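Local coordinates for penicillin-binding protein A (Mycobacterium tuberculosis, PDB 3UN7) that probably cross-links the peptide stems of cell-wall peptidoglycan as a penicillin-sensitive D,D-transpeptidase and takes part in regulating cell length, at residues A[208-218]-A[235-246]; A[21-31]-A[100-111]. All coordinates share one frame; numbering follows the deposited sequence.

Interaction 1. Residues A[208-218]-A[235-246]; sequences ATETEQLTAAP and APCGDEPTVSLR
P236 lays its ring obliquely against that of P218, CG to CD 4.2 Å. One residue on, C237 donates its backbone N to A216 O at 2.7 Å. The C237 CB rests on A216, while SG, turned anti to the backbone N (chi1 -166°), is carried into a disulfide with C253, just before helix 254-264. The chain then loops outward through G238 and D239 and comes back over the methyl of A216, whose CB lies 3.3 Å from E240 O. P241 O takes the A216 N-H in a longer bond. From T242 the backbone runs as a two-stranded antiparallel sheet with 213-215, a small two-stranded addition on the helical side of the transpeptidase domain, which has the penicillin-recognising serine-enzyme fold. V243 and L214 form its hydrogen-bonded pair: L214 N to V243 O and V243 N to L214 O are both 2.8 Å, with non-hydrogen-bonded pairs at T242–T215 and S244–Q213. The V243 and L214 side chains share one face of the sheet, on which L214 reaches A256 and Q259 of helix 254-264. S244 ends the strand as the N-cap of helix 245-251, its OG bonded to E247 N. The first turn of that helix is tied to the T209–E212 beta turn, L245 N meeting E212 O at 2.9 Å. L245 packs alongside L214, its CB 4.2 Å from L214 CD1, and sends its own CD1 over T209 O toward the A208 methyl. R246 N closes the run on a lone pair of E210 O at 2.8 Å; the two side chains cross obliquely, both touching L373 of helix 364-379.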
loop_
_atom_site.group_PDB
_atom_site.type_symbol
_atom_site.label_atom_id
_atom_site.label_comp_id
_atom_site.label_asym_id
_atom_site.label_seq_id
_atom_site.Cartn_x
_atom_site.Cartn_y
_atom_site.Cartn_z
ATOM N N ALA A 208 -21.928 -16.919 8.654
ATOM C CA ALA A 208 -21.618 -17.925 7.640
ATOM C C ALA A 208 -20.503 -18.834 8.172
ATOM O O ALA A 208 -19.746 -18.449 9.063
ATOM C CB ALA A 208 -21.192 -17.264 6.331
ATOM N N THR A 209 -20.419 -20.049 7.650
ATOM C CA THR A 209 -19.327 -20.947 8.032
ATOM C C THR A 209 -18.515 -21.284 6.802
ATOM O O THR A 209 -18.990 -21.157 5.668
ATOM C CB THR A 209 -19.808 -22.254 8.700
ATOM O OG1 THR A 209 -20.469 -23.077 7.734
ATOM C CG2 THR A 209 -20.747 -21.977 9.864
ATOM N N GLU A 210 -17.285 -21.717 7.045
ATOM C CA GLU A 210 -16.347 -22.060 5.995
ATOM C C GLU A 210 -16.777 -23.281 5.211
ATOM O O GLU A 210 -16.311 -23.505 4.091
ATOM C CB GLU A 210 -14.986 -22.359 6.605
ATOM C CG GLU A 210 -14.266 -21.177 7.200
ATOM C CD GLU A 210 -12.875 -21.566 7.642
ATOM O OE1 GLU A 210 -12.376 -22.606 7.152
ATOM O OE2 GLU A 210 -12.277 -20.845 8.473
ATOM N N THR A 211 -17.645 -24.086 5.812
ATOM C CA THR A 211 -18.009 -25.362 5.227
ATOM C C THR A 211 -19.332 -25.300 4.490
ATOM O O THR A 211 -19.717 -26.278 3.864
ATOM C CB THR A 211 -18.074 -26.517 6.268
ATOM O OG1 THR A 211 -19.442 -26.888 6.485
ATOM C CG2 THR A 211 -17.413 -26.128 7.581
ATOM N N GLU A 212 -20.022 -24.159 4.553
ATOM C CA GLU A 212 -21.307 -24.048 3.887
ATOM C C GLU A 212 -21.134 -23.974 2.375
ATOM O O GLU A 212 -20.101 -23.519 1.871
ATOM C CB GLU A 212 -22.118 -22.856 4.404
ATOM C CG GLU A 212 -21.604 -21.501 3.946
ATOM C CD GLU A 212 -22.725 -20.583 3.524
ATOM O OE1 GLU A 212 -23.788 -21.089 3.062
ATOM O OE2 GLU A 212 -22.543 -19.358 3.646
ATOM N N GLN A 213 -22.171 -24.402 1.665
ATOM C CA GLN A 213 -22.067 -24.695 0.244
ATOM C C GLN A 213 -22.525 -23.535 -0.632
ATOM O O GLN A 213 -23.597 -22.980 -0.415
ATOM C CB GLN A 213 -22.854 -25.977 -0.075
ATOM C CG GLN A 213 -22.309 -27.219 0.661
ATOM C CD GLN A 213 -20.903 -27.584 0.220
ATOM O OE1 GLN A 213 -19.970 -27.606 1.027
ATOM N NE2 GLN A 213 -20.738 -27.840 -1.076
ATOM N N LEU A 214 -21.690 -23.171 -1.607
ATOM C CA LEU A 214 -22.004 -22.105 -2.562
ATOM C C LEU A 214 -21.852 -22.605 -3.993
ATOM O O LEU A 214 -21.141 -23.588 -4.244
ATOM C CB LEU A 214 -21.083 -20.898 -2.352
ATOM C CG LEU A 214 -21.005 -20.306 -0.949
ATOM C CD1 LEU A 214 -19.747 -19.417 -0.812
ATOM C CD2 LEU A 214 -22.260 -19.540 -0.650
ATOM N N THR A 215 -22.484 -21.903 -4.928
ATOM C CA THR A 215 -22.463 -22.304 -6.335
ATOM C C THR A 215 -21.048 -22.483 -6.886
ATOM O O THR A 215 -20.136 -21.713 -6.572
ATOM C CB THR A 215 -23.285 -21.358 -7.252
ATOM O OG1 THR A 215 -23.217 -21.841 -8.596
ATOM C CG2 THR A 215 -22.765 -19.920 -7.206
ATOM N N ALA A 216 -20.885 -23.534 -7.683
ATOM C CA ALA A 216 -19.644 -23.803 -8.383
ATOM C C ALA A 216 -19.784 -23.413 -9.853
ATOM O O ALA A 216 -18.844 -23.581 -10.626
ATOM C CB ALA A 216 -19.271 -25.277 -8.250
ATOM N N ALA A 217 -20.954 -22.879 -10.216
ATOM C CA ALA A 217 -21.307 -22.525 -11.601
ATOM C C ALA A 217 -20.300 -21.582 -12.252
ATOM O O ALA A 217 -19.822 -20.663 -11.598
ATOM C CB ALA A 217 -22.728 -21.915 -11.665
ATOM N N PRO A 218 -19.981 -21.811 -13.545
ATOM C CA PRO A 218 -19.033 -20.985 -14.297
ATOM C C PRO A 218 -19.545 -19.571 -14.603
ATOM O O PRO A 218 -18.740 -18.676 -14.837
ATOM C CB PRO A 218 -18.832 -21.777 -15.592
ATOM C CG PRO A 218 -20.081 -22.561 -15.757
ATOM C CD PRO A 218 -20.514 -22.916 -14.370
ATOM N N ALA A 235 -14.238 -21.385 -16.078
ATOM C CA ALA A 235 -14.382 -22.761 -15.611
ATOM C C ALA A 235 -15.228 -22.805 -14.341
ATOM O O ALA A 235 -15.235 -21.837 -13.579
ATOM C CB ALA A 235 -13.007 -23.390 -15.366
ATOM N N PRO A 236 -15.956 -23.920 -14.115
ATOM C CA PRO A 236 -16.661 -24.116 -12.850
ATOM C C PRO A 236 -15.681 -24.177 -11.682
ATOM O O PRO A 236 -14.511 -24.509 -11.884
ATOM C CB PRO A 236 -17.332 -25.480 -13.031
ATOM C CG PRO A 236 -17.414 -25.674 -14.500
ATOM C CD PRO A 236 -16.170 -25.055 -15.031
ATOM N N CYS A 237 -16.154 -23.864 -10.477
ATOM C CA CYS A 237 -15.288 -23.831 -9.303
ATOM C C CYS A 237 -14.701 -25.200 -9.005
ATOM O O CYS A 237 -13.509 -25.319 -8.701
ATOM C CB CYS A 237 -16.031 -23.288 -8.079
ATOM S SG CYS A 237 -14.944 -22.846 -6.704
ATOM N N GLY A 238 -15.540 -26.224 -9.081
ATOM C CA GLY A 238 -15.088 -27.619 -8.996
ATOM C C GLY A 238 -15.996 -28.519 -9.821
ATOM O O GLY A 238 -16.915 -28.033 -10.498
ATOM N N ASP A 239 -15.751 -29.828 -9.744
ATOM C CA ASP A 239 -16.518 -30.837 -10.485
ATOM C C ASP A 239 -17.763 -31.304 -9.718
ATOM O O ASP A 239 -18.241 -32.424 -9.918
ATOM C CB ASP A 239 -15.637 -32.062 -10.785
ATOM C CG ASP A 239 -14.246 -31.688 -11.282
ATOM O OD1 ASP A 239 -13.955 -31.971 -12.462
ATOM O OD2 ASP A 239 -13.445 -31.115 -10.504
ATOM N N GLU A 240 -18.255 -30.459 -8.816
ATOM C CA GLU A 240 -19.477 -30.724 -8.065
ATOM C C GLU A 240 -20.426 -29.555 -8.317
ATOM O O GLU A 240 -19.974 -28.494 -8.749
ATOM C CB GLU A 240 -19.177 -30.841 -6.563
ATOM C CG GLU A 240 -18.156 -31.904 -6.192
ATOM C CD GLU A 240 -16.736 -31.425 -6.441
ATOM O OE1 GLU A 240 -16.005 -32.103 -7.193
ATOM O OE2 GLU A 240 -16.368 -30.353 -5.912
ATOM N N PRO A 241 -21.736 -29.748 -8.085
ATOM C CA PRO A 241 -22.693 -28.625 -8.173
ATOM C C PRO A 241 -22.331 -27.432 -7.277
ATOM O O PRO A 241 -22.517 -26.281 -7.675
ATOM C CB PRO A 241 -24.015 -29.251 -7.711
ATOM C CG PRO A 241 -23.864 -30.721 -8.017
ATOM C CD PRO A 241 -22.409 -31.028 -7.787
ATOM N N THR A 242 -21.822 -27.710 -6.077
ATOM C CA THR A 242 -21.466 -26.660 -5.115
ATOM C C THR A 242 -20.067 -26.885 -4.548
ATOM O O THR A 242 -19.490 -27.954 -4.737
ATOM C CB THR A 242 -22.486 -26.597 -3.963
ATOM O OG1 THR A 242 -22.478 -27.841 -3.259
ATOM C CG2 THR A 242 -23.907 -26.324 -4.498
ATOM N N VAL A 243 -19.517 -25.868 -3.874
ATOM C CA VAL A 243 -18.261 -26.011 -3.129
ATOM C C VAL A 243 -18.387 -25.282 -1.796
ATOM O O VAL A 243 -19.214 -24.381 -1.653
ATOM C CB VAL A 243 -17.021 -25.447 -3.887
ATOM C CG1 VAL A 243 -16.635 -26.346 -5.090
ATOM C CG2 VAL A 243 -17.247 -24.008 -4.309
ATOM N N SER A 244 -17.565 -25.681 -0.830
ATOM C CA SER A 244 -17.522 -25.009 0.460
ATOM C C SER A 244 -17.007 -23.582 0.289
ATOM O O SER A 244 -16.231 -23.302 -0.626
ATOM C CB SER A 244 -16.617 -25.776 1.424
ATOM O OG SER A 244 -15.249 -25.642 1.053
ATOM N N LEU A 245 -17.443 -22.688 1.174
ATOM C CA LEU A 245 -16.898 -21.337 1.251
ATOM C C LEU A 245 -15.364 -21.384 1.289
ATOM O O LEU A 245 -14.721 -20.643 0.560
ATOM C CB LEU A 245 -17.467 -20.599 2.477
ATOM C CG LEU A 245 -17.247 -19.091 2.686
ATOM C CD1 LEU A 245 -18.362 -18.509 3.558
ATOM C CD2 LEU A 245 -15.908 -18.835 3.318
ATOM N N ARG A 246 -14.780 -22.257 2.106
ATOM C CA ARG A 246 -13.311 -22.372 2.153
ATOM C C ARG A 246 -12.729 -22.681 0.774
ATOM O O ARG A 246 -11.754 -22.053 0.346
ATOM C CB ARG A 246 -12.834 -23.414 3.183
ATOM C CG ARG A 246 -11.309 -23.664 3.157
ATOM C CD ARG A 246 -10.926 -25.080 2.657
ATOM N NE ARG A 246 -9.563 -25.182 2.110
ATOM C CZ ARG A 246 -8.451 -24.801 2.745
ATOM N NH1 ARG A 246 -8.505 -24.266 3.963
ATOM N NH2 ARG A 246 -7.268 -24.942 2.153
#

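Interaction 2. Residues A[21-31]-A[100-111]; sequences RQRGQITAGGQ and PRGGNVDTTINP
Two parallel strands, 26-28 and 104-107, pair here through backbone and side-chain bonds inside the six-stranded mixed sheet that continues from 31-38 on one side to 339-343 on the other. Both strands come from the N-terminal part of the chain, around the dimerisation-family sequence, while 339-343 comes from much later; the 28° between the strand directions is the modest twist of neighbouring strands. V105 pairs with I26, its N binding Q25 O at 2.8 Å and its O receiving T27 N at the same distance. Earlier along the run the backbones meet through glycines, with G102 N on Q22 O and a CA-H...O contact from G24 CA to G103 O, 3.1 Å; the contact also buries this oxygen, which has no hydrogen-bonding partner in the model. Next to them Q25 and N104 lie side by side, their amide planes 33° apart. N104 grips Q25 twice: ND2 donates to the Q25 side-chain OE1 at 2.8 Å, while OD1 accepts the Q25 backbone N from above its carbonyl plane. On the face shared by T27 and D106, T27 OG1 donates to D106 OD1 at 2.6 Å, meeting the carboxylate from above its plane; chi1 of 69° tucks this hydroxyl between the T27 backbone N and carbonyl carbon. The other carboxylate oxygen, OD2, forms a salt bridge to K343 of strand 339-343, so D106 links two strands through its side chain. T27 O is held by both T107 N and T107 OG1. At the end of strand 26-28 the A28 methyl touches both I109 CB and P111 CG, where helix 111-123 begins. One water accepts from G29 N and donates to T107 O and I109 O, each at 2.7 Å.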
loop_
_atom_site.group_PDB
_atom_site.type_symbol
_atom_site.label_atom_id
_atom_site.label_comp_id
_atom_site.label_asym_id
_atom_site.label_seq_id
_atom_site.Cartn_x
_atom_site.Cartn_y
_atom_site.Cartn_z
ATOM N N ARG A 21 20.949 28.125 5.494
ATOM C CA ARG A 21 21.214 27.299 6.673
ATOM C C ARG A 21 21.097 25.809 6.348
ATOM O O ARG A 21 20.378 25.427 5.415
ATOM C CB ARG A 21 20.233 27.664 7.802
ATOM C CG ARG A 21 20.385 29.085 8.336
ATOM C CD ARG A 21 19.265 29.414 9.323
ATOM N NE ARG A 21 18.274 30.329 8.746
ATOM C CZ ARG A 21 17.137 29.964 8.164
ATOM N NH1 ARG A 21 16.808 28.679 8.049
ATOM N NH2 ARG A 21 16.325 30.897 7.686
ATOM N N GLN A 22 21.811 24.978 7.110
ATOM C CA GLN A 22 21.872 23.548 6.830
ATOM C C GLN A 22 20.601 22.808 7.229
ATOM O O GLN A 22 20.340 22.585 8.408
ATOM C CB GLN A 22 23.098 22.875 7.464
ATOM C CG GLN A 22 23.249 21.419 6.994
ATOM C CD GLN A 22 24.587 20.789 7.345
ATOM O OE1 GLN A 22 25.197 21.107 8.369
ATOM N NE2 GLN A 22 25.053 19.889 6.483
ATOM N N ARG A 23 19.826 22.426 6.223
ATOM C CA ARG A 23 18.605 21.643 6.407
ATOM C C ARG A 23 18.978 20.276 6.959
ATOM O O ARG A 23 20.033 19.735 6.632
ATOM C CB ARG A 23 17.893 21.499 5.068
ATOM C CG ARG A 23 16.561 20.771 5.109
ATOM C CD ARG A 23 15.881 20.919 3.758
ATOM N NE ARG A 23 14.565 20.290 3.717
ATOM C CZ ARG A 23 13.446 20.857 4.135
ATOM N NH1 ARG A 23 13.467 22.088 4.657
ATOM N NH2 ARG A 23 12.301 20.190 4.037
ATOM N N GLY A 24 18.123 19.727 7.808
ATOM C CA GLY A 24 18.410 18.450 8.445
ATOM C C GLY A 24 18.148 17.276 7.537
ATOM O O GLY A 24 17.722 17.449 6.386
ATOM N N GLN A 25 18.381 16.077 8.069
ATOM C CA GLN A 25 18.376 14.837 7.286
ATOM C C GLN A 25 17.083 14.048 7.440
ATOM O O GLN A 25 16.447 14.072 8.501
ATOM C CB GLN A 25 19.516 13.913 7.751
ATOM C CG GLN A 25 20.886 14.559 7.814
ATOM C CD GLN A 25 21.910 13.701 8.531
ATOM O OE1 GLN A 25 21.570 12.869 9.382
ATOM N NE2 GLN A 25 23.171 13.900 8.196
ATOM N N ILE A 26 16.718 13.324 6.386
ATOM C CA ILE A 26 15.660 12.301 6.473
ATOM C C ILE A 26 16.373 10.962 6.438
ATOM O O ILE A 26 17.163 10.723 5.534
ATOM C CB ILE A 26 14.671 12.407 5.300
ATOM C CG1 ILE A 26 14.016 13.801 5.285
ATOM C CG2 ILE A 26 13.624 11.265 5.360
ATOM C CD1 ILE A 26 13.098 14.062 4.068
ATOM N N THR A 27 16.121 10.096 7.428
ATOM C CA THR A 27 16.903 8.872 7.523
ATOM C C THR A 27 16.014 7.622 7.521
ATOM O O THR A 27 14.796 7.700 7.784
ATOM C CB THR A 27 17.795 8.876 8.787
ATOM O OG1 THR A 27 16.959 8.765 9.938
ATOM C CG2 THR A 27 18.607 10.164 8.887
ATOM N N ALA A 28 16.628 6.482 7.208
ATOM C CA ALA A 28 15.989 5.156 7.319
ATOM C C ALA A 28 17.054 4.117 7.652
ATOM O O ALA A 28 18.115 4.073 7.019
ATOM C CB ALA A 28 15.278 4.782 6.025
ATOM N N GLY A 29 16.795 3.312 8.670
ATOM C CA GLY A 29 17.754 2.301 9.126
ATOM C C GLY A 29 19.167 2.833 9.338
ATOM O O GLY A 29 20.130 2.113 9.122
ATOM N N GLY A 30 19.296 4.092 9.755
ATOM C CA GLY A 30 20.617 4.723 9.933
ATOM C C GLY A 30 21.271 5.213 8.644
ATOM O O GLY A 30 22.456 5.578 8.632
ATOM N N GLN A 31 20.517 5.189 7.549
ATOM C CA GLN A 31 21.039 5.612 6.250
ATOM C C GLN A 31 20.350 6.884 5.811
ATOM O O GLN A 31 19.175 7.085 6.110
ATOM C CB GLN A 31 20.830 4.508 5.215
ATOM C CG GLN A 31 21.452 3.186 5.678
ATOM C CD GLN A 31 21.499 2.130 4.609
ATOM O OE1 GLN A 31 20.964 1.037 4.790
ATOM N NE2 GLN A 31 22.166 2.433 3.494
ATOM N N PRO A 100 24.126 27.035 12.345
ATOM C CA PRO A 100 22.878 26.347 12.697
ATOM C C PRO A 100 22.666 25.104 11.834
ATOM O O PRO A 100 23.304 24.955 10.785
ATOM C CB PRO A 100 21.801 27.389 12.380
ATOM C CG PRO A 100 22.382 28.176 11.258
ATOM C CD PRO A 100 23.872 28.255 11.554
ATOM N N ARG A 101 21.769 24.229 12.281
ATOM C CA ARG A 101 21.424 23.014 11.565
ATOM C C ARG A 101 19.954 22.724 11.870
ATOM O O ARG A 101 19.478 22.969 12.987
ATOM C CB ARG A 101 22.335 21.871 12.038
ATOM C CG ARG A 101 22.397 20.595 11.174
ATOM C CD ARG A 101 23.244 19.516 11.893
ATOM N NE ARG A 101 23.388 18.259 11.145
ATOM C CZ ARG A 101 24.558 17.745 10.749
ATOM N NH1 ARG A 101 25.702 18.367 11.031
ATOM N NH2 ARG A 101 24.596 16.599 10.072
ATOM N N GLY A 102 19.232 22.230 10.874
ATOM C CA GLY A 102 17.872 21.753 11.084
ATOM C C GLY A 102 17.898 20.450 11.857
ATOM O O GLY A 102 18.963 19.863 12.074
ATOM N N GLY A 103 16.731 19.999 12.292
ATOM C CA GLY A 103 16.637 18.726 12.987
ATOM C C GLY A 103 16.521 17.581 12.003
ATOM O O GLY A 103 16.508 17.797 10.794
ATOM N N ASN A 104 16.444 16.365 12.529
ATOM C CA ASN A 104 16.418 15.147 11.722
ATOM C C ASN A 104 15.102 14.410 11.835
ATOM O O ASN A 104 14.470 14.397 12.897
ATOM C CB ASN A 104 17.527 14.188 12.161
ATOM C CG ASN A 104 18.823 14.392 11.400
ATOM O OD1 ASN A 104 19.107 15.486 10.884
ATOM N ND2 ASN A 104 19.632 13.316 11.317
ATOM N N VAL A 105 14.722 13.756 10.742
ATOM C CA VAL A 105 13.525 12.936 10.689
ATOM C C VAL A 105 13.949 11.497 10.450
ATOM O O VAL A 105 14.488 11.170 9.399
ATOM C CB VAL A 105 12.601 13.373 9.541
ATOM C CG1 VAL A 105 11.418 12.378 9.370
ATOM C CG2 VAL A 105 12.125 14.800 9.756
ATOM N N ASP A 106 13.671 10.649 11.427
ATOM C CA ASP A 106 13.984 9.235 11.373
ATOM C C ASP A 106 12.735 8.448 10.975
ATOM O O ASP A 106 11.831 8.274 11.786
ATOM C CB ASP A 106 14.482 8.787 12.747
ATOM C CG ASP A 106 15.896 9.272 13.046
ATOM O OD1 ASP A 106 16.500 9.998 12.200
ATOM O OD2 ASP A 106 16.417 8.919 14.136
ATOM N N THR A 107 12.672 8.008 9.722
ATOM C CA THR A 107 11.502 7.266 9.230
ATOM C C THR A 107 11.483 5.814 9.713
ATOM O O THR A 107 12.458 5.305 10.258
ATOM C CB THR A 107 11.383 7.290 7.673
ATOM O OG1 THR A 107 12.378 6.435 7.106
ATOM C CG2 THR A 107 11.571 8.697 7.135
ATOM N N THR A 108 10.353 5.158 9.500
ATOM C CA THR A 108 10.178 3.761 9.863
ATOM C C THR A 108 10.622 2.820 8.744
ATOM O O THR A 108 10.521 1.605 8.894
ATOM C CB THR A 108 8.696 3.448 10.124
ATOM O OG1 THR A 108 7.911 3.941 9.020
ATOM C CG2 THR A 108 8.226 4.107 11.392
ATOM N N ILE A 109 11.064 3.379 7.611
ATOM C CA ILE A 109 11.382 2.588 6.418
ATOM C C ILE A 109 12.575 1.688 6.698
ATOM O O ILE A 109 13.569 2.133 7.267
ATOM C CB ILE A 109 11.688 3.503 5.182
ATOM C CG1 ILE A 109 10.450 4.323 4.775
ATOM C CG2 ILE A 109 12.198 2.681 3.970
ATOM C CD1 ILE A 109 9.311 3.515 4.169
ATOM N N ASN A 110 12.470 0.422 6.299
ATOM C CA ASN A 110 13.614 -0.485 6.326
ATOM C C ASN A 110 14.203 -0.495 4.909
ATOM O O ASN A 110 13.544 -0.955 3.991
ATOM C CB ASN A 110 13.159 -1.890 6.768
ATOM C CG ASN A 110 14.307 -2.889 6.849
ATOM O OD1 ASN A 110 15.246 -2.850 6.050
ATOM N ND2 ASN A 110 14.225 -3.802 7.817
ATOM N N PRO A 111 15.426 0.044 4.730
ATOM C CA PRO A 111 16.052 0.184 3.421
ATOM C C PRO A 111 16.137 -1.134 2.649
ATOM O O PRO A 111 15.908 -1.138 1.442
ATOM C CB PRO A 111 17.452 0.705 3.770
ATOM C CG PRO A 111 17.224 1.496 5.001
ATOM C CD PRO A 111 16.294 0.605 5.783
HETATM O O HOH W 1 14.216 3.317 9.557
#

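Overall arrangement
Interaction 2 comes first along the chain and closes before interaction 1 opens. Their centres lie 53 Å apart on opposite sides of the chain's centre, and about 31 Å separates their nearest atoms, so they do not touch. They belong to different sheets: 21-31 and 100-111 pair within a six-stranded mixed sheet that joins N-terminal strands to 339-343 and 349-352 from much later in the chain, whereas 208-218 and 235-246 form a separate two-stranded sheet at the periphery of the transpeptidase domain, whose L214 packs on helix 254-264 while the flanking E210 and R246 reach helix 364-379. That domain also holds the probable acyl-ester serine, S193, away from both contacts.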